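Local coordinates for protein polyketide synthase (Synechococcus sp., PDB 4GOX) that probably transfers a sulfonate group from PAPS to a polyketide intermediate, as the sulfotransferase domain of a cyanobacterial olefin synthase, at residues S95-K98 / V99-V103; A160-E163 / S164-L168; I196-L199 / G200-V203; Y213-L216 / V217-P220; P242-G245 / D246-T249. All blocks are in the same frame, centred on the assembly; numbering follows the deposited sequence.

Contact 1: S95-K98 / V99-V103; sequences SQAK and VNQWV
Lys98 lies over one face of the Trp102 indole. Its CG sits 4.2 Å from the centroid of the six-membered ring, only 12° off the ring normal, which makes a CH-pi contact. Further along the chain, Lys98 CE is 3.8 Å from Trp102 CZ2. Lys98 O also stands above the indole plane, offset toward the rim. A bend at chi2 (79°) turns the lysine chain across the aromatic surface. The aliphatic part of the lysine therefore does the touching.

The other flat groups are amides. Gln96 and Asn100 turn their amide planes 35° apart. Gln96 NE2 donates to Asn100 OD1 over 3.2 Å. The donor stands above the carbonyl plane of Asn100, so the bond misses the lone pairs. Gln96 OE1 is held by Gln81, so both ends of this amide have partners. Gln101 folds back along the helix. Its NE2 gives a bond of 2.8 Å to Ala97 O, tilted from the plane of its own amide. Gln101 N bonds to the same oxygen at 3.1 Å, so Ala97 O takes two donors from one residue. Val99 N to Ser95 O and Asn100 N to Gln96 O continue the ordinary alpha-helical ladder. Lys98 with Trp102 and Gln96 with Asn100 are i to i+4 pairs, characteristic of an alpha helix.

All of this lies within helix 92-104. Ser95, Val99 and Trp102 turn to Leu84 of helix 79-88. Trp102 also meets Met64 of helix 64-71 and Ile112 of helix 109-119. It forms an edge-to-face pair with Tyr115 of helix 109-119.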
# COMPACT_ATOMS: atom_id res chain seq x y z
N SER A 95 -7.02 -2.18 22.33
CA SER A 95 -6.37 -2.50 21.05
C SER A 95 -4.89 -2.77 21.30
O SER A 95 -4.42 -3.86 20.97
CB SER A 95 -6.55 -1.36 20.06
OG SER A 95 -6.71 -1.88 18.75
N GLN A 96 -4.19 -1.81 21.93
CA GLN A 96 -2.79 -1.89 22.31
C GLN A 96 -2.49 -3.16 23.13
O GLN A 96 -1.50 -3.84 22.85
CB GLN A 96 -2.37 -0.62 23.07
CG GLN A 96 -0.86 -0.39 23.17
CD GLN A 96 -0.18 -0.26 21.82
OE1 GLN A 96 -0.27 0.78 21.15
NE2 GLN A 96 0.50 -1.31 21.40
N ALA A 97 -3.38 -3.52 24.08
CA ALA A 97 -3.25 -4.72 24.92
C ALA A 97 -3.30 -6.02 24.10
O ALA A 97 -2.61 -6.98 24.45
CB ALA A 97 -4.34 -4.73 26.01
N LYS A 98 -4.12 -6.06 23.03
CA LYS A 98 -4.25 -7.21 22.12
C LYS A 98 -2.90 -7.33 21.34
O LYS A 98 -2.38 -8.44 21.19
CB LYS A 98 -5.44 -6.99 21.16
CG LYS A 98 -5.79 -8.15 20.23
CD LYS A 98 -6.58 -9.26 20.90
CE LYS A 98 -6.59 -10.51 20.07
NZ LYS A 98 -6.69 -11.73 20.92
N VAL A 99 -2.33 -6.17 20.92
CA VAL A 99 -1.04 -6.09 20.21
C VAL A 99 0.12 -6.57 21.14
O VAL A 99 0.87 -7.46 20.76
CB VAL A 99 -0.80 -4.70 19.57
CG1 VAL A 99 0.65 -4.52 19.10
CG2 VAL A 99 -1.77 -4.46 18.41
N ASN A 100 0.18 -6.02 22.39
CA ASN A 100 1.17 -6.33 23.44
C ASN A 100 1.19 -7.81 23.80
O ASN A 100 2.25 -8.36 24.11
CB ASN A 100 0.95 -5.45 24.68
CG ASN A 100 1.31 -3.99 24.50
OD1 ASN A 100 1.70 -3.52 23.42
ND2 ASN A 100 1.19 -3.22 25.57
N GLN A 101 0.03 -8.46 23.72
CA GLN A 101 -0.12 -9.88 23.99
C GLN A 101 0.41 -10.73 22.84
O GLN A 101 1.05 -11.76 23.07
CB GLN A 101 -1.58 -10.21 24.36
CG GLN A 101 -1.85 -10.21 25.89
CD GLN A 101 -1.04 -9.21 26.73
OE1 GLN A 101 0.00 -9.55 27.31
NE2 GLN A 101 -1.50 -7.97 26.81
N TRP A 102 0.20 -10.26 21.60
CA TRP A 102 0.73 -10.94 20.41
C TRP A 102 2.24 -10.85 20.42
O TRP A 102 2.91 -11.85 20.13
CB TRP A 102 0.17 -10.29 19.16
CG TRP A 102 -1.20 -10.75 18.78
CD1 TRP A 102 -1.72 -12.01 18.92
CD2 TRP A 102 -2.13 -10.02 17.98
NE1 TRP A 102 -2.95 -12.08 18.32
CE2 TRP A 102 -3.23 -10.87 17.72
CE3 TRP A 102 -2.13 -8.72 17.44
CZ2 TRP A 102 -4.34 -10.46 16.98
CZ3 TRP A 102 -3.23 -8.31 16.70
CH2 TRP A 102 -4.32 -9.17 16.48
N VAL A 103 2.77 -9.67 20.80
CA VAL A 103 4.19 -9.36 20.94
C VAL A 103 4.85 -10.31 21.94
O VAL A 103 5.85 -10.95 21.60
CB VAL A 103 4.42 -7.85 21.28
CG1 VAL A 103 5.83 -7.60 21.82
CG2 VAL A 103 4.16 -6.97 20.05

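Contact 2: A160-E163 / S164-L168; sequences AVIE and SFTRL. With A3P (adenosine-3'-5'-diphosphate), chain B.
Glu163 and Arg167 meet because both chains bend. Glu163 has CG trans to its own N (chi1 -173°) and then turns at chi2 (-79°). Arg167 folds at chi3 (-85°). The carboxylate and the guanidinium meet one helical turn apart, crossing obliquely, and form a salt bridge. Glu163 OE2 is 2.7 Å from Arg167 NE, and Glu163 OE1 is 3.0 Å from Arg167 NH2. Both hydrogen bonds are weak. The two planes are inclined to each other, which fits their bent angles.

The guanidinium also serves the 3'-phosphate of adenosine-3'-5'-diphosphate. Arg167 NH1 and NH2 both donate to O1P, at 3.0 and 3.3 Å, and the phosphate lies at the edge of the group. Ser164 OG gives the same O1P a bond of 2.7 Å, so three donors grip one oxygen. Arg34 NE bonds to Ser164 OG. Glu163 thus stands in the second shell and probably limits the rotation of the Arg167 guanidinium.

On another side of the helix, Thr166 OG1 bonds back to Ile162 O at 3.1 Å. Thr166 N reaches this oxygen from the opposite face of its plane. Val161 and Phe165 pack on helix 181-202.

Helix 158-167 follows strand 149-155 of the parallel sheet. A serine and an arginine on this helix, holding the 3'-phosphate, are consistent with the 3'-phosphate-binding motif of PAPS-dependent sulfotransferases.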
# COMPACT_ATOMS: atom_id res chain seq x y z
N ALA A 160 6.79 13.71 -10.19
CA ALA A 160 5.79 14.04 -9.17
C ALA A 160 6.16 13.42 -7.84
O ALA A 160 6.08 14.09 -6.83
CB ALA A 160 4.42 13.58 -9.61
N VAL A 161 6.63 12.15 -7.85
CA VAL A 161 7.05 11.47 -6.62
C VAL A 161 8.26 12.21 -5.98
O VAL A 161 8.24 12.50 -4.79
CB VAL A 161 7.33 9.97 -6.87
CG1 VAL A 161 8.12 9.34 -5.72
CG2 VAL A 161 6.03 9.21 -7.13
N ILE A 162 9.28 12.52 -6.80
CA ILE A 162 10.53 13.19 -6.39
C ILE A 162 10.24 14.53 -5.74
O ILE A 162 10.68 14.76 -4.62
CB ILE A 162 11.59 13.28 -7.53
CG1 ILE A 162 12.12 11.88 -7.89
CG2 ILE A 162 12.76 14.20 -7.13
CD1 ILE A 162 12.72 11.75 -9.28
N GLU A 163 9.46 15.38 -6.42
CA GLU A 163 9.04 16.69 -5.92
C GLU A 163 8.33 16.57 -4.56
O GLU A 163 8.69 17.27 -3.62
CB GLU A 163 8.14 17.38 -6.97
CG GLU A 163 7.78 18.83 -6.66
CD GLU A 163 6.67 19.02 -5.65
OE1 GLU A 163 5.64 18.31 -5.74
OE2 GLU A 163 6.83 19.87 -4.74
N SER A 164 7.34 15.66 -4.46
CA SER A 164 6.56 15.43 -3.24
C SER A 164 7.41 14.89 -2.09
O SER A 164 7.26 15.35 -0.95
CB SER A 164 5.40 14.48 -3.52
OG SER A 164 4.83 14.08 -2.29
N PHE A 165 8.28 13.91 -2.38
CA PHE A 165 9.18 13.27 -1.40
C PHE A 165 10.15 14.31 -0.83
O PHE A 165 10.44 14.26 0.38
CB PHE A 165 9.94 12.11 -2.06
CG PHE A 165 10.74 11.26 -1.12
CD1 PHE A 165 12.06 11.59 -0.81
CD2 PHE A 165 10.21 10.10 -0.58
CE1 PHE A 165 12.83 10.78 0.02
CE2 PHE A 165 10.97 9.29 0.26
CZ PHE A 165 12.28 9.64 0.55
N THR A 166 10.61 15.24 -1.68
CA THR A 166 11.51 16.36 -1.36
C THR A 166 10.85 17.27 -0.33
O THR A 166 11.41 17.47 0.75
CB THR A 166 11.94 17.07 -2.67
OG1 THR A 166 12.97 16.31 -3.28
CG2 THR A 166 12.41 18.50 -2.45
N ARG A 167 9.65 17.79 -0.66
CA ARG A 167 8.83 18.69 0.16
C ARG A 167 8.58 18.14 1.56
O ARG A 167 8.75 18.86 2.55
CB ARG A 167 7.47 18.92 -0.53
CG ARG A 167 7.39 20.16 -1.40
CD ARG A 167 5.94 20.62 -1.53
NE ARG A 167 5.21 19.93 -2.60
CZ ARG A 167 4.36 18.92 -2.42
NH1 ARG A 167 4.13 18.45 -1.20
NH2 ARG A 167 3.74 18.37 -3.46
N LEU A 168 8.19 16.85 1.65
CA LEU A 168 7.86 16.16 2.89
C LEU A 168 9.04 15.84 3.82
O LEU A 168 8.82 15.36 4.94
CB LEU A 168 6.99 14.91 2.59
CG LEU A 168 5.44 15.07 2.54
CD1 LEU A 168 4.86 15.41 3.90
CD2 LEU A 168 4.97 16.04 1.44
P1 A3P B . 1.36 15.62 -2.08
O1P A3P B . 2.82 15.77 -1.70
O2P A3P B . 0.45 15.94 -0.92
O3P A3P B . 0.98 16.18 -3.42
P2 A3P B . 0.87 8.51 -0.70
O4P A3P B . 1.22 7.27 -1.47
O5P A3P B . 1.93 9.06 0.20
O6P A3P B . -0.50 8.42 -0.07
O5' A3P B . 0.68 9.66 -1.80
C5' A3P B . 0.59 11.04 -1.41
C4' A3P B . 0.11 11.86 -2.60
O4' A3P B . -1.17 11.45 -3.04
C3' A3P B . -0.07 13.34 -2.31
O3' A3P B . 1.18 14.03 -2.33
C2' A3P B . -1.02 13.78 -3.40
O2' A3P B . -0.34 14.24 -4.57
C1' A3P B . -1.81 12.53 -3.74
N9 A3P B . -3.19 12.73 -3.22
C8 A3P B . -3.55 12.71 -1.91
N7 A3P B . -4.86 12.98 -1.76
C5 A3P B . -5.35 13.18 -3.00
C6 A3P B . -6.67 13.54 -3.56
N6 A3P B . -7.71 13.69 -2.72
N1 A3P B . -6.79 13.67 -4.90
C2 A3P B . -5.74 13.49 -5.74
N3 A3P B . -4.49 13.20 -5.30
C4 A3P B . -4.25 13.03 -3.97

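Contact 3: I196-L199 / G200-V203; sequences ILDL and GRTV
Gly200 N to Ile196 O and Arg201 N to Leu197 O are regular helical bonds, and the helix then ends as Val203 turns to extended backbone angles. This is the C-terminal end of helix 181-202, which packs on the parallel sheet of the P-loop-type sulfotransferase fold. Leu199 touches Tyr151 and Leu30 on two strands of that sheet, and Leu197 touches Tyr208 and Gln210 on a third.

The outer side is polar. The Arg201 chain runs extended from CG to NE, and one guanidinium face rests on Leu197 CG. Leu197 CD2 is 3.7 Å from Arg201 NH1. Asp198 OD1 approaches the guanidinium at its edge, but the salt bridge to NH1 is long, at 3.7 Å. Two waters fill in for a direct bond. One water donates to Asp198 OD1, its O 2.8 Å away, and accepts from Arg201 NH1. The other also joins them, with a weak bond on the arginine side. Arg201 is poorly ordered, so this pairing is probably loose.

At the last turn, Leu199 O takes Val203 N at 3.2 Å. Thr202 OG1 is a second donor: placed by chi1 of 68°, it lies in the carbonyl plane on a lone pair, 2.6 Å from Leu199 O.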
# COMPACT_ATOMS: atom_id res chain seq x y z
N ILE A 196 8.37 -4.26 -7.54
CA ILE A 196 6.95 -4.60 -7.70
C ILE A 196 6.67 -5.15 -9.09
O ILE A 196 5.97 -6.16 -9.22
CB ILE A 196 5.98 -3.45 -7.30
CG1 ILE A 196 6.28 -2.93 -5.87
CG2 ILE A 196 4.52 -3.95 -7.37
CD1 ILE A 196 5.78 -1.50 -5.68
N LEU A 197 7.25 -4.50 -10.12
CA LEU A 197 7.19 -4.98 -11.50
C LEU A 197 7.73 -6.43 -11.59
O LEU A 197 7.06 -7.29 -12.17
CB LEU A 197 8.01 -4.05 -12.42
CG LEU A 197 7.99 -4.40 -13.90
CD1 LEU A 197 6.61 -4.14 -14.49
CD2 LEU A 197 9.10 -3.65 -14.66
N ASP A 198 8.94 -6.69 -11.00
CA ASP A 198 9.53 -8.03 -10.98
C ASP A 198 8.61 -9.05 -10.29
O ASP A 198 8.44 -10.14 -10.82
CB ASP A 198 10.92 -8.04 -10.32
CG ASP A 198 12.01 -7.37 -11.15
OD1 ASP A 198 11.73 -6.97 -12.31
OD2 ASP A 198 13.13 -7.18 -10.61
N LEU A 199 7.97 -8.66 -9.16
CA LEU A 199 6.99 -9.53 -8.48
C LEU A 199 5.83 -9.86 -9.43
O LEU A 199 5.49 -11.03 -9.60
CB LEU A 199 6.47 -8.89 -7.18
CG LEU A 199 5.28 -9.59 -6.49
CD1 LEU A 199 5.68 -10.94 -5.98
CD2 LEU A 199 4.71 -8.72 -5.38
N GLY A 200 5.26 -8.82 -10.04
CA GLY A 200 4.18 -8.94 -11.01
C GLY A 200 4.47 -9.90 -12.15
O GLY A 200 3.59 -10.66 -12.54
N ARG A 201 5.72 -9.91 -12.64
CA ARG A 201 6.13 -10.83 -13.70
C ARG A 201 6.12 -12.29 -13.24
O ARG A 201 5.79 -13.16 -14.04
CB ARG A 201 7.52 -10.48 -14.26
CG ARG A 201 7.50 -9.30 -15.21
CD ARG A 201 8.69 -9.31 -16.16
NE ARG A 201 8.71 -8.09 -16.98
CZ ARG A 201 9.43 -7.01 -16.72
NH1 ARG A 201 10.23 -6.98 -15.65
NH2 ARG A 201 9.39 -5.96 -17.53
N THR A 202 6.48 -12.56 -11.96
CA THR A 202 6.51 -13.92 -11.41
C THR A 202 5.10 -14.48 -11.22
O THR A 202 4.90 -15.68 -11.37
CB THR A 202 7.34 -14.03 -10.13
OG1 THR A 202 6.69 -13.31 -9.09
CG2 THR A 202 8.78 -13.54 -10.30
N VAL A 203 4.13 -13.63 -10.87
CA VAL A 203 2.73 -14.04 -10.68
C VAL A 203 1.94 -13.74 -11.98
O VAL A 203 2.39 -12.94 -12.80
CB VAL A 203 2.10 -13.41 -9.41
CG1 VAL A 203 2.99 -13.61 -8.19
CG2 VAL A 203 1.77 -11.93 -9.61
O HOH W 1 13.00 -5.73 -14.38
O HOH W 2 11.23 -9.02 -14.14

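Contact 4: Y213-L216 / V217-P220; sequences YEDL and VRDP. With A3P (adenosine-3'-5'-diphosphate), chain B.
The Tyr213 side chain crosses Val217 obliquely on its way to the bound nucleotide. From CB, chi1 of 166° swings the ring forward, toward the next turn and Val217. Tyr213 CD1 comes to 4.1 Å from Val217 CG1. Tyr213 CE1 is closer, 3.5 Å from Val217 CG1. Val217 CG2 lies over one face of the ring. At the tip, Tyr213 OH donates to N3 of the adenine over 2.7 Å. N3 lies in the plane of the phenol, at its edge. Val217 CG1 also touches the base, 3.7 Å from C2. Both residues thus line the N3 and C2 side of the adenine pocket.

A charged pair occupies another side of the helix. Asp215 OD2 makes a salt bridge of 2.8 Å with Arg218 NH1. The Arg218 guanidinium lays one face over Glu214 O. The Glu214 carboxylate is held by Tyr300 OH and His157 N.

Helix 213-218 directly follows strand 208-212, the outermost strand of the sheet on this side. Asp219 ends it and stands at the N-cap of helix 220-231, with a weak bond to Lys222 N. Leu216 packs on Val223 and Leu224 of that helix and on Met43 of helix 37-45, while Val217 meets Leu39.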
# COMPACT_ATOMS: atom_id res chain seq x y z
N TYR A 213 -1.60 6.31 -11.35
CA TYR A 213 -2.15 7.37 -10.51
C TYR A 213 -2.80 8.48 -11.34
O TYR A 213 -3.90 8.92 -11.00
CB TYR A 213 -1.06 7.96 -9.60
CG TYR A 213 -1.46 9.27 -8.97
CD1 TYR A 213 -2.23 9.31 -7.81
CD2 TYR A 213 -1.11 10.49 -9.56
CE1 TYR A 213 -2.61 10.52 -7.23
CE2 TYR A 213 -1.49 11.70 -8.99
CZ TYR A 213 -2.24 11.71 -7.83
OH TYR A 213 -2.61 12.90 -7.28
N GLU A 214 -2.12 8.92 -12.44
CA GLU A 214 -2.61 9.97 -13.36
C GLU A 214 -3.94 9.55 -13.97
O GLU A 214 -4.82 10.39 -14.05
CB GLU A 214 -1.57 10.31 -14.47
CG GLU A 214 -0.29 10.97 -13.97
CD GLU A 214 0.69 10.14 -13.15
OE1 GLU A 214 0.54 8.90 -13.09
OE2 GLU A 214 1.61 10.73 -12.55
N ASP A 215 -4.12 8.26 -14.33
CA ASP A 215 -5.41 7.78 -14.86
C ASP A 215 -6.46 7.73 -13.72
O ASP A 215 -7.61 8.06 -13.93
CB ASP A 215 -5.26 6.38 -15.49
CG ASP A 215 -4.39 6.28 -16.74
OD1 ASP A 215 -4.04 5.14 -17.13
OD2 ASP A 215 -4.05 7.35 -17.32
N LEU A 216 -6.05 7.29 -12.51
CA LEU A 216 -6.95 7.20 -11.38
C LEU A 216 -7.57 8.56 -11.05
O LEU A 216 -8.76 8.64 -10.82
CB LEU A 216 -6.19 6.62 -10.16
CG LEU A 216 -6.90 6.54 -8.79
CD1 LEU A 216 -8.12 5.61 -8.83
CD2 LEU A 216 -5.90 6.11 -7.71
N VAL A 217 -6.77 9.62 -11.01
CA VAL A 217 -7.32 10.92 -10.64
C VAL A 217 -8.10 11.62 -11.74
O VAL A 217 -8.98 12.42 -11.44
CB VAL A 217 -6.34 11.84 -9.87
CG1 VAL A 217 -5.77 11.12 -8.64
CG2 VAL A 217 -5.23 12.36 -10.76
N ARG A 218 -7.81 11.28 -13.01
CA ARG A 218 -8.53 11.88 -14.14
C ARG A 218 -9.85 11.17 -14.39
O ARG A 218 -10.83 11.82 -14.70
CB ARG A 218 -7.67 11.89 -15.41
CG ARG A 218 -6.52 12.88 -15.39
CD ARG A 218 -5.94 13.05 -16.78
NE ARG A 218 -5.73 11.76 -17.44
CZ ARG A 218 -4.54 11.20 -17.63
NH1 ARG A 218 -4.46 10.01 -18.21
NH2 ARG A 218 -3.43 11.82 -17.26
N ASP A 219 -9.89 9.83 -14.26
CA ASP A 219 -11.14 9.09 -14.44
C ASP A 219 -11.27 8.01 -13.34
O ASP A 219 -11.04 6.83 -13.62
CB ASP A 219 -11.27 8.53 -15.87
CG ASP A 219 -12.67 8.05 -16.25
OD1 ASP A 219 -12.85 7.62 -17.41
OD2 ASP A 219 -13.58 8.07 -15.36
N PRO A 220 -11.59 8.41 -12.08
CA PRO A 220 -11.63 7.41 -11.00
C PRO A 220 -12.65 6.31 -11.21
O PRO A 220 -12.36 5.16 -10.90
CB PRO A 220 -11.87 8.24 -9.73
CG PRO A 220 -12.47 9.53 -10.23
CD PRO A 220 -11.86 9.77 -11.57
P1 A3P B . 1.36 15.62 -2.08
O1P A3P B . 2.82 15.77 -1.70
O2P A3P B . 0.45 15.94 -0.92
O3P A3P B . 0.98 16.18 -3.42
P2 A3P B . 0.87 8.51 -0.70
O4P A3P B . 1.22 7.27 -1.47
O5P A3P B . 1.93 9.06 0.20
O6P A3P B . -0.50 8.42 -0.07
O5' A3P B . 0.68 9.66 -1.80
C5' A3P B . 0.59 11.04 -1.41
C4' A3P B . 0.11 11.86 -2.60
O4' A3P B . -1.17 11.45 -3.04
C3' A3P B . -0.07 13.34 -2.31
O3' A3P B . 1.18 14.03 -2.33
C2' A3P B . -1.02 13.78 -3.40
O2' A3P B . -0.34 14.24 -4.57
C1' A3P B . -1.81 12.53 -3.74
N9 A3P B . -3.19 12.73 -3.22
C8 A3P B . -3.55 12.71 -1.91
N7 A3P B . -4.86 12.98 -1.76
C5 A3P B . -5.35 13.18 -3.00
C6 A3P B . -6.67 13.54 -3.56
N6 A3P B . -7.71 13.69 -2.72
N1 A3P B . -6.79 13.67 -4.90
C2 A3P B . -5.74 13.49 -5.74
N3 A3P B . -4.49 13.20 -5.30
C4 A3P B . -4.25 13.03 -3.97

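Contact 5: P242-G245 / D246-T249; sequences PYSG and DRLT. With A3P (adenosine-3'-5'-diphosphate), chain B.
Arg247 turns back over Pro242 and Ser244, and Arg247 itself sits inside an Asx turn begun by Asp246. The loop lies between helices 220-231 and 289-297. The tight part is the buried arginine. Its chain bends at chi2 (-115°), which lays one guanidinium face over Pro242 CA. Arg247 NH1 is 3.6 Å from Pro242 CA. Arg247 NE reaches Ser244 O over 3.2 Å, but this bond is weak. The stronger partners lie elsewhere: NH2 bonds to Ala238 O, and NH1 bonds to Val42 O of helix 37-45. Backbone oxygens thus satisfy the buried guanidinium. Pro242 also packs on Leu39 and Val42 of that helix.

Next to Pro242, Tyr243 turns away to the ligand. N6 of the adenine donates to Tyr243 OH over 2.7 Å and lies in the ring plane, at its edge. Phe264 stacks on Tyr243 and gives its O to the same hydroxyl.

The loose side is the exposed bend of Ser244, Gly245 and Asp246. There a water bridges the backbone. It donates to Gly245 O at 3.1 Å, accepts from Arg247 N at 3.1 Å, and meets Thr249 OG1 at 2.7 Å. The Asx turn closes just beyond Gly245: Leu248 N donates to Asp246 OD1 over 3.1 Å, nearly along the C-O axis of that oxygen.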
# COMPACT_ATOMS: atom_id res chain seq x y z
N PRO A 242 -14.06 9.43 -1.13
CA PRO A 242 -13.15 9.11 -0.02
C PRO A 242 -13.25 10.00 1.19
O PRO A 242 -12.88 9.58 2.28
CB PRO A 242 -11.75 9.22 -0.67
CG PRO A 242 -11.91 10.02 -1.85
CD PRO A 242 -13.30 9.76 -2.36
N TYR A 243 -13.76 11.24 1.00
CA TYR A 243 -13.92 12.19 2.09
C TYR A 243 -15.25 12.09 2.86
O TYR A 243 -15.49 12.91 3.75
CB TYR A 243 -13.54 13.61 1.64
CG TYR A 243 -12.10 13.68 1.19
CD1 TYR A 243 -11.05 13.55 2.10
CD2 TYR A 243 -11.78 13.82 -0.16
CE1 TYR A 243 -9.72 13.57 1.68
CE2 TYR A 243 -10.45 13.82 -0.59
CZ TYR A 243 -9.42 13.71 0.34
OH TYR A 243 -8.11 13.74 -0.06
N SER A 244 -16.08 11.06 2.58
CA SER A 244 -17.35 10.85 3.28
C SER A 244 -17.34 9.61 4.20
O SER A 244 -16.70 8.60 3.87
CB SER A 244 -18.52 10.79 2.29
OG SER A 244 -18.47 9.62 1.50
N GLY A 245 -18.01 9.71 5.35
CA GLY A 245 -18.10 8.65 6.36
C GLY A 245 -16.78 8.31 7.03
O GLY A 245 -15.78 9.01 6.84
N ASP A 246 -16.78 7.22 7.85
CA ASP A 246 -15.57 6.78 8.56
C ASP A 246 -14.80 5.76 7.72
O ASP A 246 -15.26 4.63 7.52
CB ASP A 246 -15.91 6.23 9.97
CG ASP A 246 -14.75 6.21 10.97
OD1 ASP A 246 -13.58 5.96 10.55
OD2 ASP A 246 -15.01 6.41 12.19
N ARG A 247 -13.61 6.18 7.24
CA ARG A 247 -12.70 5.38 6.41
C ARG A 247 -11.38 5.11 7.16
O ARG A 247 -10.38 4.68 6.55
CB ARG A 247 -12.42 6.12 5.08
CG ARG A 247 -13.66 6.64 4.37
CD ARG A 247 -13.84 5.94 3.05
NE ARG A 247 -15.17 6.18 2.48
CZ ARG A 247 -15.46 6.10 1.18
NH1 ARG A 247 -14.51 5.80 0.30
NH2 ARG A 247 -16.69 6.33 0.76
N LEU A 248 -11.38 5.33 8.49
CA LEU A 248 -10.23 5.17 9.39
C LEU A 248 -9.06 6.07 8.91
O LEU A 248 -8.04 5.58 8.42
CB LEU A 248 -9.79 3.68 9.57
CG LEU A 248 -10.87 2.57 9.68
CD1 LEU A 248 -10.23 1.22 9.90
CD2 LEU A 248 -11.88 2.86 10.79
N THR A 249 -9.30 7.39 8.99
CA THR A 249 -8.39 8.46 8.58
C THR A 249 -8.04 9.37 9.77
O THR A 249 -7.09 10.15 9.68
CB THR A 249 -9.02 9.30 7.43
OG1 THR A 249 -10.28 9.85 7.85
CG2 THR A 249 -9.19 8.51 6.14
P1 A3P B . 1.36 15.62 -2.08
O1P A3P B . 2.82 15.77 -1.70
O2P A3P B . 0.45 15.94 -0.92
O3P A3P B . 0.98 16.18 -3.42
P2 A3P B . 0.87 8.51 -0.70
O4P A3P B . 1.22 7.27 -1.47
O5P A3P B . 1.93 9.06 0.20
O6P A3P B . -0.50 8.42 -0.07
O5' A3P B . 0.68 9.66 -1.80
C5' A3P B . 0.59 11.04 -1.41
C4' A3P B . 0.11 11.86 -2.60
O4' A3P B . -1.17 11.45 -3.04
C3' A3P B . -0.07 13.34 -2.31
O3' A3P B . 1.18 14.03 -2.33
C2' A3P B . -1.02 13.78 -3.40
O2' A3P B . -0.34 14.24 -4.57
C1' A3P B . -1.81 12.53 -3.74
N9 A3P B . -3.19 12.73 -3.22
C8 A3P B . -3.55 12.71 -1.91
N7 A3P B . -4.86 12.98 -1.76
C5 A3P B . -5.35 13.18 -3.00
C6 A3P B . -6.67 13.54 -3.56
N6 A3P B . -7.71 13.69 -2.72
N1 A3P B . -6.79 13.67 -4.90
C2 A3P B . -5.74 13.49 -5.74
N3 A3P B . -4.49 13.20 -5.30
C4 A3P B . -4.25 13.03 -3.97
O HOH W 3 -12.69 9.08 6.96

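In the fold
Contacts 2, 4 and 5 all touch the nucleotide, and each meets different atoms of it. Contact 2 holds the 3'-phosphate with an arginine and a serine hydroxyl. Contacts 4 and 5 use tyrosine hydroxyls at two positions of the adenine. Contacts 2 and 4 come within about 5 Å at their nearest atoms, on helices following neighbouring strands. Contacts 2 and 3 are buried, and contacts 1, 4 and 5 partly buried. Contact 5 is loop, and a water bridges its exposed side. Contact 3 packs on the sheet, yet its outer edge is a watery ion pair. Contact 1 is the outlier: it lies among peripheral helices, about 35 Å between centres from contact 2, with amides and an indole.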